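Local coordinates for protein ectonucleotide pyrophosphatase/phosphodiesterase family member 5 (Mus musculus, PDB 5VEO) that probably hydrolyses phosphodiester bonds as a zinc-dependent ectoenzyme of the nucleotide pyrophosphatase/phosphodiesterase family, with restricted activity on nucleotides, at residues Y360-H365 with G376-V381; T179-G184 with G323-D328; E150-K155 with F170-E175; P277-Y282 with I302-D307. The protein carries 1 engineered substitution. One frame throughout, in Å; residues are numbered along the deposited sequence.

Contact 1 of 4, residues Y360-H365 with G376-V381; sequences YSLLCH and GSFWNV. With NAG (2-acetamido-2-deoxy-beta-D-glucopyranose), chain G.
His365 and Phe378 make the aromatic layer of this contact, an offset stack with ring centroids 4.2 Å apart and planes only 26° from parallel. The overlap is partial: one corner of the phenyl ring, CZ, sits over the middle of the imidazole, while its neighbour Phe378 CE2 comes to 3.4 Å from His365 CG at the base of the ring. Both side chains leave their backbones with CG anti to the backbone N (chi1 176° in each), and they cross obliquely. Packing stays close one turn earlier on helix 359-366, where Ser361 CB lies 3.6 Å from Phe378 N and the backbones approach most nearly. Farther in, Leu362 presents its CA to the edge of the Phe378 ring, and its CB meets Val381 CG2 at 4.1 Å, a looser apolar touch. No hydrogen bond joins the two segments. The outer side belongs to solvent: His365 is exposed, and so is Trp379, whose indole takes Phe378 CD1 over one face. Asn380, near an attached sugar, lies on the same short helix, which Ser377 caps through a weak bond from Trp379 N to Ser377 OG. Two successive helices joined by a loop thus pack together: the short, weakly bonded one lies against the outer side of helix 359-366, which rests through Leu363 on strand 16-21 of the central sheet of the alkaline phosphatase-like fold.

Contact 2 of 4, residues T179-G184 with G323-D328; sequences TGHDVG and GNHGYD. With ZN (zinc ion), chain D; AMP (adenosine monophosphate), chain Q.
Gly323 O is gripped twice by His181: ND1 donates a hydrogen bond of 2.8 Å to Gly323 O, and the CA-H of the same histidine makes a weaker contact with that oxygen. The grip belongs to one half of the two-zinc site of the alkaline phosphatase superfamily, and it is a second-shell bond, because the opposite nitrogen of the ring, His181 NE2, binds zinc at 2.0 Å. Held at both nitrogens, the imidazole is limited in its rotation. The return bond, from Gly323 N to His181 O at 3.0 Å, ties the helix end to strand 323-324, and the lack of a side chain on Gly323 allows Gly180 O to come up against its CA. Two residues on, His325 adds NE2 to the same zinc at 2.1 Å. The two imidazoles meet rim to rim, with planes 45° apart, while ND1 of His325 is held by Thr56 O. Asp177 is the third protein ligand, and the AMP phosphate supplies a further oxygen, O2P, at 1.9 Å from the metal. Asn324 OD1 accepts from His325 N, which approaches from above the amide plane, and lies at the edge of the other imidazole, in the ring plane, 3.2 Å from His181 CE1.

Contact 3 of 4, residues E150-K155 with F170-E175; sequences EDRVAK and FLYWEE. With AMP (adenosine monophosphate), chain Q.
Arg152 reaches from helix 149-160 across to Tyr172, Trp173 and Glu174, where strand 168-173 ends. Helix and strand run antiparallel, their axes 9.1 Å apart, and form the closing half of a beta-alpha-beta crossover that carries the chain from edge strand 139-140, past strand 120-123, to strand 168-173 of the same sheet. The apolar contacts lie nearest the helix. Leu171 CD1 presses on Arg152 CB at 3.5 Å, and its other methyl, CD2, meets CG2 of Val153.

Polar bonds cluster at the far end, which the arginine reaches by running extended from CG to NE. NH1 gives one hydrogen to Tyr172 O at 2.8 Å, from above the carbonyl plane, and another to Glu174 OE1 at 2.9 Å, on the syn side of that oxygen. Guanidinium and carboxylate stand 78° apart, so the salt bridge is not a flat two-pronged pair; NH2 adds weak bonds to both glutamate oxygens and has another acceptor in Val147 O. Tyr143 OH is also hydrogen-bonded to Glu174 OE1 and to AMP.

The aromatic contact is of another kind: Trp173 turns the edge of its indole onto one guanidinium face, planes 73° apart, with CE3 3.5 Å above the centre. Toward the nucleotide, Tyr172 OH, bonded to the zinc ligand Asp22, lies 3.5 Å from AMP C3', and Glu174 CG lies 3.7 Å from AMP O2'.

Contact 4 of 4, residues P277-Y282 with I302-D307; sequences PNLTVY and IVAVAD. With NAG (2-acetamido-2-deoxy-beta-D-glucopyranose), chain B.
Tyr282 lays the edge of its ring beside Val305, with CE2 3.9 Å from Val305 CG2 and that methyl in the plane of the ring. Chi1 of -60° sets CG beside the backbone N, and the ring edge reaches Val305 on the neighbouring strand of an antiparallel ladder, in which Thr280 pairs with Val305 and Tyr282 with Val303 as hydrogen-bonded pairs. Leu279 and Val281 face the other way, opposite Ala306 and Ala304 in non-hydrogen-bonded pairs. There Leu279 CD1 slants over to Ala304 CB at 3.7 Å, while Val281 CG1 leans obliquely on Ile302 CG2 at the same distance. Helix 265-272 covers this apolar face through Leu272. Strand 279-283 is an outermost strand of its four-stranded sheet.

At the end of the ladder, Asn278 and Asp307 meet through polar groups. Asn278 ND2, covalently bonded to C1 of the attached sugar, uses its remaining N-H to donate to Asp307 OD2 at 2.9 Å. The bond is nearly straight, lies in the amide plane and uses the anti lone pair of the carboxylate, so it would restrict rotation of the glycosylated amide. Beside it, one water accepts from Thr280 OG1 and donates to Val305 O at 2.8 Å and to Asp307 OD1 at 2.6 Å.

Overall arrangement
Along the chain, contact 3 closes first, contact 2 opens directly after it, contact 4 is nested in the long loop that contact 2 closes, and contact 1 follows near the C-terminus. Contact 3 holds strand 168-173 of the large mixed sheet, and contact 1 packs on that sheet, with nearest atoms about 5 Å apart. Contact 4 belongs to a separate four-stranded antiparallel sheet. Contact 2 lies between contacts 3 and 4, its centre about 22 Å and 18 Å from theirs; Tyr327 packs against Ala306 and Asp307 of contact 4. Contacts 2 and 3 thus bring zinc ligands and sugar-facing residues together round one AMP, while contacts 1 and 4 lie in other parts of the fold.

Contact 1 of 4, residues Y360-H365 with G376-V381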
# COMPACT_ATOMS: atom_id res chain seq x y z
N TYR A 360 11.93 -4.04 1.75
CA TYR A 360 12.81 -3.24 2.60
C TYR A 360 14.21 -3.84 2.69
O TYR A 360 15.21 -3.12 2.57
CB TYR A 360 12.17 -3.12 3.98
CG TYR A 360 12.99 -2.39 5.03
CD1 TYR A 360 13.05 -1.01 5.06
CD2 TYR A 360 13.65 -3.09 6.03
CE1 TYR A 360 13.78 -0.34 6.04
CE2 TYR A 360 14.36 -2.44 7.02
CZ TYR A 360 14.43 -1.07 7.01
OH TYR A 360 15.15 -0.44 8.00
N SER A 361 14.29 -5.16 2.88
CA SER A 361 15.60 -5.81 2.97
C SER A 361 16.36 -5.68 1.67
O SER A 361 17.59 -5.48 1.67
CB SER A 361 15.42 -7.30 3.31
OG SER A 361 14.74 -7.49 4.54
N LEU A 362 15.65 -5.79 0.55
CA LEU A 362 16.26 -5.62 -0.76
C LEU A 362 16.77 -4.20 -0.94
O LEU A 362 17.90 -3.99 -1.40
CB LEU A 362 15.23 -5.96 -1.85
CG LEU A 362 15.67 -5.77 -3.30
CD1 LEU A 362 16.85 -6.65 -3.57
CD2 LEU A 362 14.54 -6.10 -4.27
N LEU A 363 15.95 -3.20 -0.58
CA LEU A 363 16.36 -1.80 -0.68
C LEU A 363 17.61 -1.53 0.15
O LEU A 363 18.55 -0.88 -0.31
CB LEU A 363 15.24 -0.87 -0.22
CG LEU A 363 13.95 -0.86 -1.06
CD1 LEU A 363 12.93 0.11 -0.56
CD2 LEU A 363 14.25 -0.55 -2.51
N CYS A 364 17.60 -1.99 1.41
CA CYS A 364 18.76 -1.77 2.27
C CYS A 364 20.00 -2.42 1.69
O CYS A 364 21.11 -1.87 1.78
CB CYS A 364 18.48 -2.28 3.68
SG CYS A 364 17.31 -1.26 4.61
N HIS A 365 19.85 -3.61 1.10
CA HIS A 365 20.99 -4.26 0.45
C HIS A 365 21.50 -3.42 -0.72
O HIS A 365 22.70 -3.17 -0.84
CB HIS A 365 20.60 -5.66 -0.03
CG HIS A 365 21.70 -6.34 -0.78
ND1 HIS A 365 22.71 -7.02 -0.16
CD2 HIS A 365 21.95 -6.41 -2.11
CE1 HIS A 365 23.54 -7.51 -1.07
NE2 HIS A 365 23.11 -7.14 -2.26
N GLY A 376 10.92 -9.22 6.92
CA GLY A 376 11.22 -9.86 5.66
C GLY A 376 12.57 -10.55 5.70
O GLY A 376 13.21 -10.65 6.75
N SER A 377 13.00 -11.02 4.54
CA SER A 377 14.29 -11.68 4.45
C SER A 377 14.92 -11.38 3.11
O SER A 377 14.32 -11.64 2.06
CB SER A 377 14.17 -13.18 4.64
OG SER A 377 15.42 -13.80 4.35
N PHE A 378 16.13 -10.83 3.15
CA PHE A 378 16.88 -10.66 1.92
C PHE A 378 17.06 -11.99 1.20
O PHE A 378 17.04 -12.05 -0.04
CB PHE A 378 18.24 -10.03 2.22
CG PHE A 378 19.08 -9.92 1.02
CD1 PHE A 378 20.14 -10.79 0.84
CD2 PHE A 378 18.80 -9.00 0.05
CE1 PHE A 378 20.92 -10.70 -0.29
CE2 PHE A 378 19.57 -8.91 -1.07
CZ PHE A 378 20.63 -9.75 -1.24
N TRP A 379 17.25 -13.07 1.96
CA TRP A 379 17.54 -14.35 1.32
C TRP A 379 16.38 -14.80 0.45
O TRP A 379 16.58 -15.51 -0.54
CB TRP A 379 17.93 -15.38 2.38
CG TRP A 379 19.07 -14.87 3.22
CD1 TRP A 379 19.08 -14.68 4.57
CD2 TRP A 379 20.36 -14.45 2.75
NE1 TRP A 379 20.30 -14.17 4.97
CE2 TRP A 379 21.10 -14.02 3.87
CE3 TRP A 379 20.96 -14.39 1.48
CZ2 TRP A 379 22.41 -13.55 3.76
CZ3 TRP A 379 22.26 -13.92 1.38
CH2 TRP A 379 22.97 -13.50 2.52
N ASN A 380 15.15 -14.35 0.76
CA ASN A 380 13.99 -14.69 -0.06
C ASN A 380 14.04 -14.04 -1.45
O ASN A 380 13.42 -14.56 -2.38
CB ASN A 380 12.69 -14.27 0.63
CG ASN A 380 12.46 -14.97 1.96
OD1 ASN A 380 11.85 -14.39 2.86
ND2 ASN A 380 12.95 -16.20 2.10
N VAL A 381 14.72 -12.90 -1.60
CA VAL A 381 14.67 -12.15 -2.85
C VAL A 381 16.04 -12.00 -3.51
O VAL A 381 16.16 -11.36 -4.55
CB VAL A 381 14.01 -10.77 -2.65
CG1 VAL A 381 12.54 -10.96 -2.35
CG2 VAL A 381 14.67 -10.00 -1.53
C1 NAG G . 6.89 -15.23 3.12
C2 NAG G . 7.80 -16.31 2.47
C3 NAG G . 7.59 -17.67 3.14
C4 NAG G . 7.71 -17.56 4.65
C5 NAG G . 6.74 -16.51 5.16
C6 NAG G . 6.80 -16.34 6.66
C7 NAG G . 8.41 -15.90 0.14
C8 NAG G . 8.03 -16.11 -1.29
N2 NAG G . 7.58 -16.42 1.04
O3 NAG G . 8.58 -18.58 2.66
O4 NAG G . 7.40 -18.81 5.27
O5 NAG G . 7.06 -15.25 4.57
O6 NAG G . 7.95 -15.60 7.04
O7 NAG G . 9.41 -15.23 0.47

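Contact 2 of 4, residues T179-G184 with G323-D328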
# COMPACT_ATOMS: atom_id res chain seq x y z
N THR A 179 -9.94 4.73 -10.52
CA THR A 179 -10.92 4.23 -11.47
C THR A 179 -11.39 2.82 -11.10
O THR A 179 -12.57 2.49 -11.30
CB THR A 179 -10.32 4.28 -12.88
OG1 THR A 179 -10.13 5.65 -13.26
CG2 THR A 179 -11.23 3.61 -13.89
N GLY A 180 -10.49 1.98 -10.59
CA GLY A 180 -10.91 0.66 -10.13
C GLY A 180 -12.04 0.71 -9.13
O GLY A 180 -12.98 -0.08 -9.19
N HIS A 181 -11.97 1.66 -8.19
CA HIS A 181 -13.07 1.84 -7.24
C HIS A 181 -14.36 2.22 -7.97
O HIS A 181 -15.44 1.73 -7.63
CB HIS A 181 -12.74 2.93 -6.23
CG HIS A 181 -11.79 2.52 -5.15
ND1 HIS A 181 -12.08 1.54 -4.22
CD2 HIS A 181 -10.56 2.98 -4.83
CE1 HIS A 181 -11.07 1.42 -3.38
NE2 HIS A 181 -10.14 2.29 -3.72
N ASP A 182 -14.26 3.16 -8.91
CA ASP A 182 -15.44 3.74 -9.54
C ASP A 182 -16.18 2.74 -10.40
O ASP A 182 -17.42 2.68 -10.39
CB ASP A 182 -15.03 4.95 -10.38
CG ASP A 182 -14.64 6.15 -9.55
OD1 ASP A 182 -14.96 6.17 -8.34
OD2 ASP A 182 -14.02 7.08 -10.11
N VAL A 183 -15.45 1.98 -11.23
CA VAL A 183 -16.10 1.12 -12.21
C VAL A 183 -16.02 -0.36 -11.85
O VAL A 183 -16.82 -1.14 -12.39
CB VAL A 183 -15.53 1.35 -13.62
CG1 VAL A 183 -15.69 2.82 -14.00
CG2 VAL A 183 -14.09 0.87 -13.76
N GLY A 184 -15.13 -0.76 -10.95
CA GLY A 184 -14.91 -2.15 -10.65
C GLY A 184 -13.88 -2.77 -11.58
O GLY A 184 -13.80 -2.42 -12.77
N GLY A 323 -15.58 -1.25 -7.05
CA GLY A 323 -14.34 -1.94 -6.74
C GLY A 323 -13.88 -1.61 -5.33
O GLY A 323 -13.99 -0.46 -4.89
N ASN A 324 -13.34 -2.60 -4.65
CA ASN A 324 -12.69 -2.29 -3.39
C ASN A 324 -11.60 -3.30 -3.06
O ASN A 324 -11.39 -4.32 -3.75
CB ASN A 324 -13.71 -2.19 -2.25
CG ASN A 324 -13.25 -1.26 -1.12
OD1 ASN A 324 -12.23 -0.56 -1.21
ND2 ASN A 324 -13.99 -1.29 -0.02
N HIS A 325 -10.89 -2.99 -1.98
CA HIS A 325 -9.77 -3.77 -1.49
C HIS A 325 -9.71 -3.55 0.02
O HIS A 325 -10.48 -2.77 0.58
CB HIS A 325 -8.47 -3.34 -2.20
CG HIS A 325 -8.21 -1.87 -2.08
ND1 HIS A 325 -7.51 -1.33 -1.03
CD2 HIS A 325 -8.66 -0.82 -2.81
CE1 HIS A 325 -7.48 -0.01 -1.15
NE2 HIS A 325 -8.19 0.32 -2.21
N GLY A 326 -8.78 -4.23 0.67
CA GLY A 326 -8.73 -4.30 2.11
C GLY A 326 -8.94 -5.69 2.65
O GLY A 326 -8.62 -5.94 3.83
N TYR A 327 -9.42 -6.60 1.81
CA TYR A 327 -9.69 -7.99 2.14
C TYR A 327 -8.41 -8.76 2.50
O TYR A 327 -7.28 -8.32 2.29
CB TYR A 327 -10.38 -8.67 0.97
CG TYR A 327 -11.64 -7.96 0.51
CD1 TYR A 327 -12.86 -8.21 1.14
CD2 TYR A 327 -11.62 -7.04 -0.51
CE1 TYR A 327 -14.01 -7.56 0.74
CE2 TYR A 327 -12.76 -6.38 -0.91
CZ TYR A 327 -13.96 -6.64 -0.29
OH TYR A 327 -15.09 -5.98 -0.69
N ASP A 328 -8.64 -9.96 3.05
CA ASP A 328 -7.62 -10.95 3.33
C ASP A 328 -6.46 -10.89 2.33
O ASP A 328 -6.67 -11.01 1.11
CB ASP A 328 -8.29 -12.33 3.30
CG ASP A 328 -7.44 -13.45 3.83
OD1 ASP A 328 -6.22 -13.32 3.96
OD2 ASP A 328 -8.04 -14.51 4.11
ZN ZN D . -8.24 2.21 -3.03
P AMP Q . -6.41 3.32 -0.89
O1P AMP Q . -6.34 2.62 0.44
O2P AMP Q . -7.83 3.31 -1.46
O3P AMP Q . -5.41 2.79 -1.90
O5' AMP Q . -6.03 4.86 -0.67
C5' AMP Q . -5.51 5.61 -1.78
C4' AMP Q . -5.94 7.05 -1.79
O4' AMP Q . -5.20 7.75 -0.80
C3' AMP Q . -5.63 7.77 -3.10
O3' AMP Q . -6.82 7.99 -3.83
C2' AMP Q . -5.00 9.10 -2.69
O2' AMP Q . -5.59 10.24 -3.27
C1' AMP Q . -5.14 9.10 -1.18
N9 AMP Q . -4.02 9.73 -0.51
C8 AMP Q . -2.74 9.32 -0.50
N7 AMP Q . -2.00 10.16 0.27
C5 AMP Q . -2.86 11.10 0.74
C6 AMP Q . -2.78 12.29 1.62
N6 AMP Q . -1.59 12.65 2.15
N1 AMP Q . -3.90 12.99 1.86
C2 AMP Q . -5.09 12.66 1.35
N3 AMP Q . -5.27 11.59 0.56
C4 AMP Q . -4.19 10.81 0.22

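Contact 3 of 4, residues E150-K155 with F170-E175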
# COMPACT_ATOMS: atom_id res chain seq x y z
N GLU A 150 3.46 13.78 -14.92
CA GLU A 150 4.65 14.31 -15.58
C GLU A 150 5.41 15.27 -14.68
O GLU A 150 6.65 15.28 -14.67
CB GLU A 150 4.23 14.98 -16.89
CG GLU A 150 3.61 14.01 -17.93
CD GLU A 150 2.22 13.47 -17.57
OE1 GLU A 150 1.48 14.16 -16.82
OE2 GLU A 150 1.88 12.34 -18.05
N ASP A 151 4.69 16.05 -13.88
CA ASP A 151 5.37 16.95 -12.94
C ASP A 151 6.04 16.17 -11.81
O ASP A 151 7.12 16.55 -11.34
CB ASP A 151 4.38 17.97 -12.39
CG ASP A 151 4.13 19.12 -13.36
OD1 ASP A 151 4.90 19.26 -14.31
OD2 ASP A 151 3.16 19.88 -13.15
N ARG A 152 5.40 15.09 -11.35
CA ARG A 152 6.02 14.24 -10.34
C ARG A 152 7.30 13.62 -10.87
O ARG A 152 8.32 13.60 -10.18
CB ARG A 152 5.04 13.16 -9.87
CG ARG A 152 3.81 13.73 -9.22
CD ARG A 152 2.80 12.64 -8.81
NE ARG A 152 1.45 13.20 -8.74
CZ ARG A 152 0.43 12.67 -8.05
NH1 ARG A 152 0.60 11.58 -7.31
NH2 ARG A 152 -0.75 13.26 -8.05
N VAL A 153 7.25 13.10 -12.10
CA VAL A 153 8.44 12.53 -12.74
C VAL A 153 9.53 13.59 -12.86
O VAL A 153 10.71 13.33 -12.60
CB VAL A 153 8.07 11.95 -14.10
CG1 VAL A 153 9.30 11.60 -14.91
CG2 VAL A 153 7.21 10.71 -13.89
N ALA A 154 9.15 14.80 -13.27
CA ALA A 154 10.14 15.86 -13.46
C ALA A 154 10.91 16.12 -12.18
O ALA A 154 12.14 16.27 -12.20
CB ALA A 154 9.45 17.13 -13.95
N LYS A 155 10.21 16.17 -11.04
CA LYS A 155 10.89 16.39 -9.77
C LYS A 155 11.83 15.24 -9.44
O LYS A 155 12.97 15.46 -9.00
CB LYS A 155 9.87 16.59 -8.66
CG LYS A 155 9.12 17.90 -8.78
CD LYS A 155 10.10 19.05 -8.46
CE LYS A 155 9.68 20.42 -8.95
NZ LYS A 155 10.90 21.30 -8.86
N PHE A 170 11.10 7.93 -4.42
CA PHE A 170 9.77 7.33 -4.30
C PHE A 170 8.80 8.15 -5.13
O PHE A 170 8.71 9.37 -4.97
CB PHE A 170 9.29 7.30 -2.85
CG PHE A 170 10.09 6.40 -1.98
CD1 PHE A 170 9.79 5.05 -1.92
CD2 PHE A 170 11.17 6.89 -1.26
CE1 PHE A 170 10.54 4.19 -1.14
CE2 PHE A 170 11.93 6.03 -0.47
CZ PHE A 170 11.61 4.67 -0.42
N LEU A 171 8.05 7.48 -6.01
CA LEU A 171 7.10 8.11 -6.91
C LEU A 171 5.77 7.40 -6.78
O LEU A 171 5.73 6.17 -6.82
CB LEU A 171 7.61 8.05 -8.35
CG LEU A 171 6.70 8.48 -9.49
CD1 LEU A 171 6.34 9.95 -9.35
CD2 LEU A 171 7.32 8.19 -10.86
N TYR A 172 4.70 8.16 -6.60
CA TYR A 172 3.37 7.62 -6.34
C TYR A 172 2.38 8.22 -7.33
O TYR A 172 2.42 9.42 -7.63
CB TYR A 172 2.97 7.92 -4.90
CG TYR A 172 1.56 7.58 -4.53
CD1 TYR A 172 1.18 6.26 -4.27
CD2 TYR A 172 0.59 8.55 -4.45
CE1 TYR A 172 -0.12 5.95 -3.93
CE2 TYR A 172 -0.70 8.25 -4.12
CZ TYR A 172 -1.06 6.94 -3.87
OH TYR A 172 -2.36 6.67 -3.54
N TRP A 173 1.45 7.37 -7.79
CA TRP A 173 0.35 7.78 -8.65
C TRP A 173 -0.92 7.07 -8.20
O TRP A 173 -0.86 5.90 -7.79
CB TRP A 173 0.67 7.46 -10.12
CG TRP A 173 -0.31 7.98 -11.13
CD1 TRP A 173 -1.03 7.24 -12.02
CD2 TRP A 173 -0.65 9.35 -11.37
NE1 TRP A 173 -1.79 8.07 -12.81
CE2 TRP A 173 -1.58 9.36 -12.43
CE3 TRP A 173 -0.26 10.56 -10.80
CZ2 TRP A 173 -2.14 10.54 -12.91
CZ3 TRP A 173 -0.79 11.73 -11.29
CH2 TRP A 173 -1.73 11.72 -12.33
N GLU A 174 -2.07 7.77 -8.28
CA GLU A 174 -3.32 7.31 -7.68
C GLU A 174 -4.12 6.34 -8.55
O GLU A 174 -5.12 5.77 -8.08
CB GLU A 174 -4.20 8.50 -7.33
CG GLU A 174 -3.61 9.42 -6.26
CD GLU A 174 -2.55 10.40 -6.75
OE1 GLU A 174 -1.92 11.05 -5.88
OE2 GLU A 174 -2.39 10.56 -7.99
N GLU A 175 -3.72 6.17 -9.81
CA GLU A 175 -4.34 5.19 -10.70
C GLU A 175 -3.46 3.95 -10.80
O GLU A 175 -2.21 4.05 -10.76
CB GLU A 175 -4.58 5.78 -12.08
CG GLU A 175 -5.65 6.84 -12.14
CD GLU A 175 -7.09 6.30 -12.05
OE1 GLU A 175 -7.31 5.18 -11.52
OE2 GLU A 175 -8.00 7.03 -12.49
P AMP Q . -6.41 3.32 -0.89
O1P AMP Q . -6.34 2.62 0.44
O2P AMP Q . -7.83 3.31 -1.46
O3P AMP Q . -5.41 2.79 -1.90
O5' AMP Q . -6.03 4.86 -0.67
C5' AMP Q . -5.51 5.61 -1.78
C4' AMP Q . -5.94 7.05 -1.79
O4' AMP Q . -5.20 7.75 -0.80
C3' AMP Q . -5.63 7.77 -3.10
O3' AMP Q . -6.82 7.99 -3.83
C2' AMP Q . -5.00 9.10 -2.69
O2' AMP Q . -5.59 10.24 -3.27
C1' AMP Q . -5.14 9.10 -1.18
N9 AMP Q . -4.02 9.73 -0.51
C8 AMP Q . -2.74 9.32 -0.50
N7 AMP Q . -2.00 10.16 0.27
C5 AMP Q . -2.86 11.10 0.74
C6 AMP Q . -2.78 12.29 1.62
N6 AMP Q . -1.59 12.65 2.15
N1 AMP Q . -3.90 12.99 1.86
C2 AMP Q . -5.09 12.66 1.35
N3 AMP Q . -5.27 11.59 0.56
C4 AMP Q . -4.19 10.81 0.22

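Contact 4 of 4, residues P277-Y282 with I302-D307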
# COMPACT_ATOMS: atom_id res chain seq x y z
N PRO A 277 -23.39 -14.71 6.82
CA PRO A 277 -22.40 -15.75 6.46
C PRO A 277 -21.12 -15.18 5.89
O PRO A 277 -20.08 -15.87 5.94
CB PRO A 277 -23.15 -16.59 5.41
CG PRO A 277 -24.26 -15.70 4.90
CD PRO A 277 -24.65 -14.85 6.07
N ASN A 278 -21.14 -13.96 5.36
CA ASN A 278 -19.96 -13.40 4.71
C ASN A 278 -19.31 -12.30 5.54
O ASN A 278 -18.46 -11.56 5.03
CB ASN A 278 -20.33 -12.89 3.31
CG ASN A 278 -20.86 -14.01 2.45
OD1 ASN A 278 -22.03 -14.05 2.11
ND2 ASN A 278 -19.97 -14.96 2.12
N LEU A 279 -19.63 -12.23 6.82
CA LEU A 279 -18.97 -11.32 7.74
C LEU A 279 -18.44 -12.14 8.90
O LEU A 279 -19.22 -12.68 9.70
CB LEU A 279 -19.94 -10.24 8.24
CG LEU A 279 -19.27 -9.20 9.12
CD1 LEU A 279 -18.34 -8.28 8.31
CD2 LEU A 279 -20.32 -8.40 9.81
N THR A 280 -17.12 -12.23 9.01
CA THR A 280 -16.50 -12.99 10.08
C THR A 280 -16.08 -12.02 11.17
O THR A 280 -15.22 -11.14 10.95
CB THR A 280 -15.31 -13.81 9.59
OG1 THR A 280 -15.74 -14.69 8.55
CG2 THR A 280 -14.71 -14.63 10.73
N VAL A 281 -16.66 -12.18 12.35
CA VAL A 281 -16.46 -11.26 13.46
C VAL A 281 -15.40 -11.84 14.40
O VAL A 281 -15.59 -12.93 14.95
CB VAL A 281 -17.77 -11.00 14.21
CG1 VAL A 281 -17.55 -10.03 15.36
CG2 VAL A 281 -18.85 -10.47 13.25
N TYR A 282 -14.33 -11.09 14.63
CA TYR A 282 -13.26 -11.49 15.53
C TYR A 282 -13.18 -10.57 16.74
O TYR A 282 -13.16 -9.35 16.59
CB TYR A 282 -11.90 -11.46 14.82
CG TYR A 282 -11.76 -12.34 13.61
CD1 TYR A 282 -11.48 -13.70 13.73
CD2 TYR A 282 -11.88 -11.80 12.34
CE1 TYR A 282 -11.34 -14.49 12.59
CE2 TYR A 282 -11.75 -12.58 11.22
CZ TYR A 282 -11.47 -13.92 11.34
OH TYR A 282 -11.34 -14.67 10.20
N ILE A 302 -13.23 -5.22 18.40
CA ILE A 302 -13.93 -6.12 17.48
C ILE A 302 -13.51 -5.72 16.08
O ILE A 302 -13.54 -4.53 15.73
CB ILE A 302 -15.46 -6.05 17.64
CG1 ILE A 302 -15.87 -6.58 19.01
CG2 ILE A 302 -16.16 -6.84 16.54
CD1 ILE A 302 -17.35 -6.45 19.33
N VAL A 303 -13.15 -6.71 15.28
CA VAL A 303 -12.79 -6.50 13.88
C VAL A 303 -13.60 -7.49 13.08
O VAL A 303 -13.50 -8.70 13.31
CB VAL A 303 -11.28 -6.69 13.65
CG1 VAL A 303 -10.94 -6.61 12.16
CG2 VAL A 303 -10.49 -5.64 14.39
N ALA A 304 -14.44 -6.98 12.17
CA ALA A 304 -15.36 -7.80 11.41
C ALA A 304 -14.95 -7.71 9.95
O ALA A 304 -14.94 -6.62 9.37
CB ALA A 304 -16.81 -7.34 11.60
N VAL A 305 -14.63 -8.86 9.36
CA VAL A 305 -13.99 -8.92 8.05
C VAL A 305 -14.99 -9.49 7.04
O VAL A 305 -15.48 -10.62 7.20
CB VAL A 305 -12.72 -9.79 8.08
CG1 VAL A 305 -12.11 -9.84 6.69
CG2 VAL A 305 -11.73 -9.28 9.12
N ALA A 306 -15.28 -8.71 6.01
CA ALA A 306 -16.15 -9.19 4.93
C ALA A 306 -15.36 -10.09 3.98
O ALA A 306 -14.18 -9.84 3.71
CB ALA A 306 -16.75 -8.04 4.15
N ASP A 307 -16.04 -11.13 3.49
CA ASP A 307 -15.47 -11.97 2.45
C ASP A 307 -15.28 -11.18 1.16
O ASP A 307 -15.91 -10.15 0.92
CB ASP A 307 -16.37 -13.18 2.18
CG ASP A 307 -16.38 -14.17 3.33
OD1 ASP A 307 -15.37 -14.28 4.09
OD2 ASP A 307 -17.42 -14.87 3.44
C1 NAG B . -20.32 -16.11 1.35
C2 NAG B . -19.10 -16.83 0.81
C3 NAG B . -19.50 -18.17 0.16
C4 NAG B . -20.45 -18.99 1.02
C5 NAG B . -21.58 -18.13 1.56
C6 NAG B . -22.46 -18.85 2.56
C7 NAG B . -17.11 -15.79 -0.22
C8 NAG B . -16.63 -14.92 -1.34
N2 NAG B . -18.43 -15.99 -0.17
O3 NAG B . -18.32 -18.92 -0.07
O4 NAG B . -21.02 -20.03 0.22
O5 NAG B . -21.05 -16.99 2.24
O6 NAG B . -23.75 -18.26 2.53
O7 NAG B . -16.34 -16.30 0.58
O HOH W 1 -17.31 -15.85 5.96
O HOH W 2 -14.67 -13.10 6.33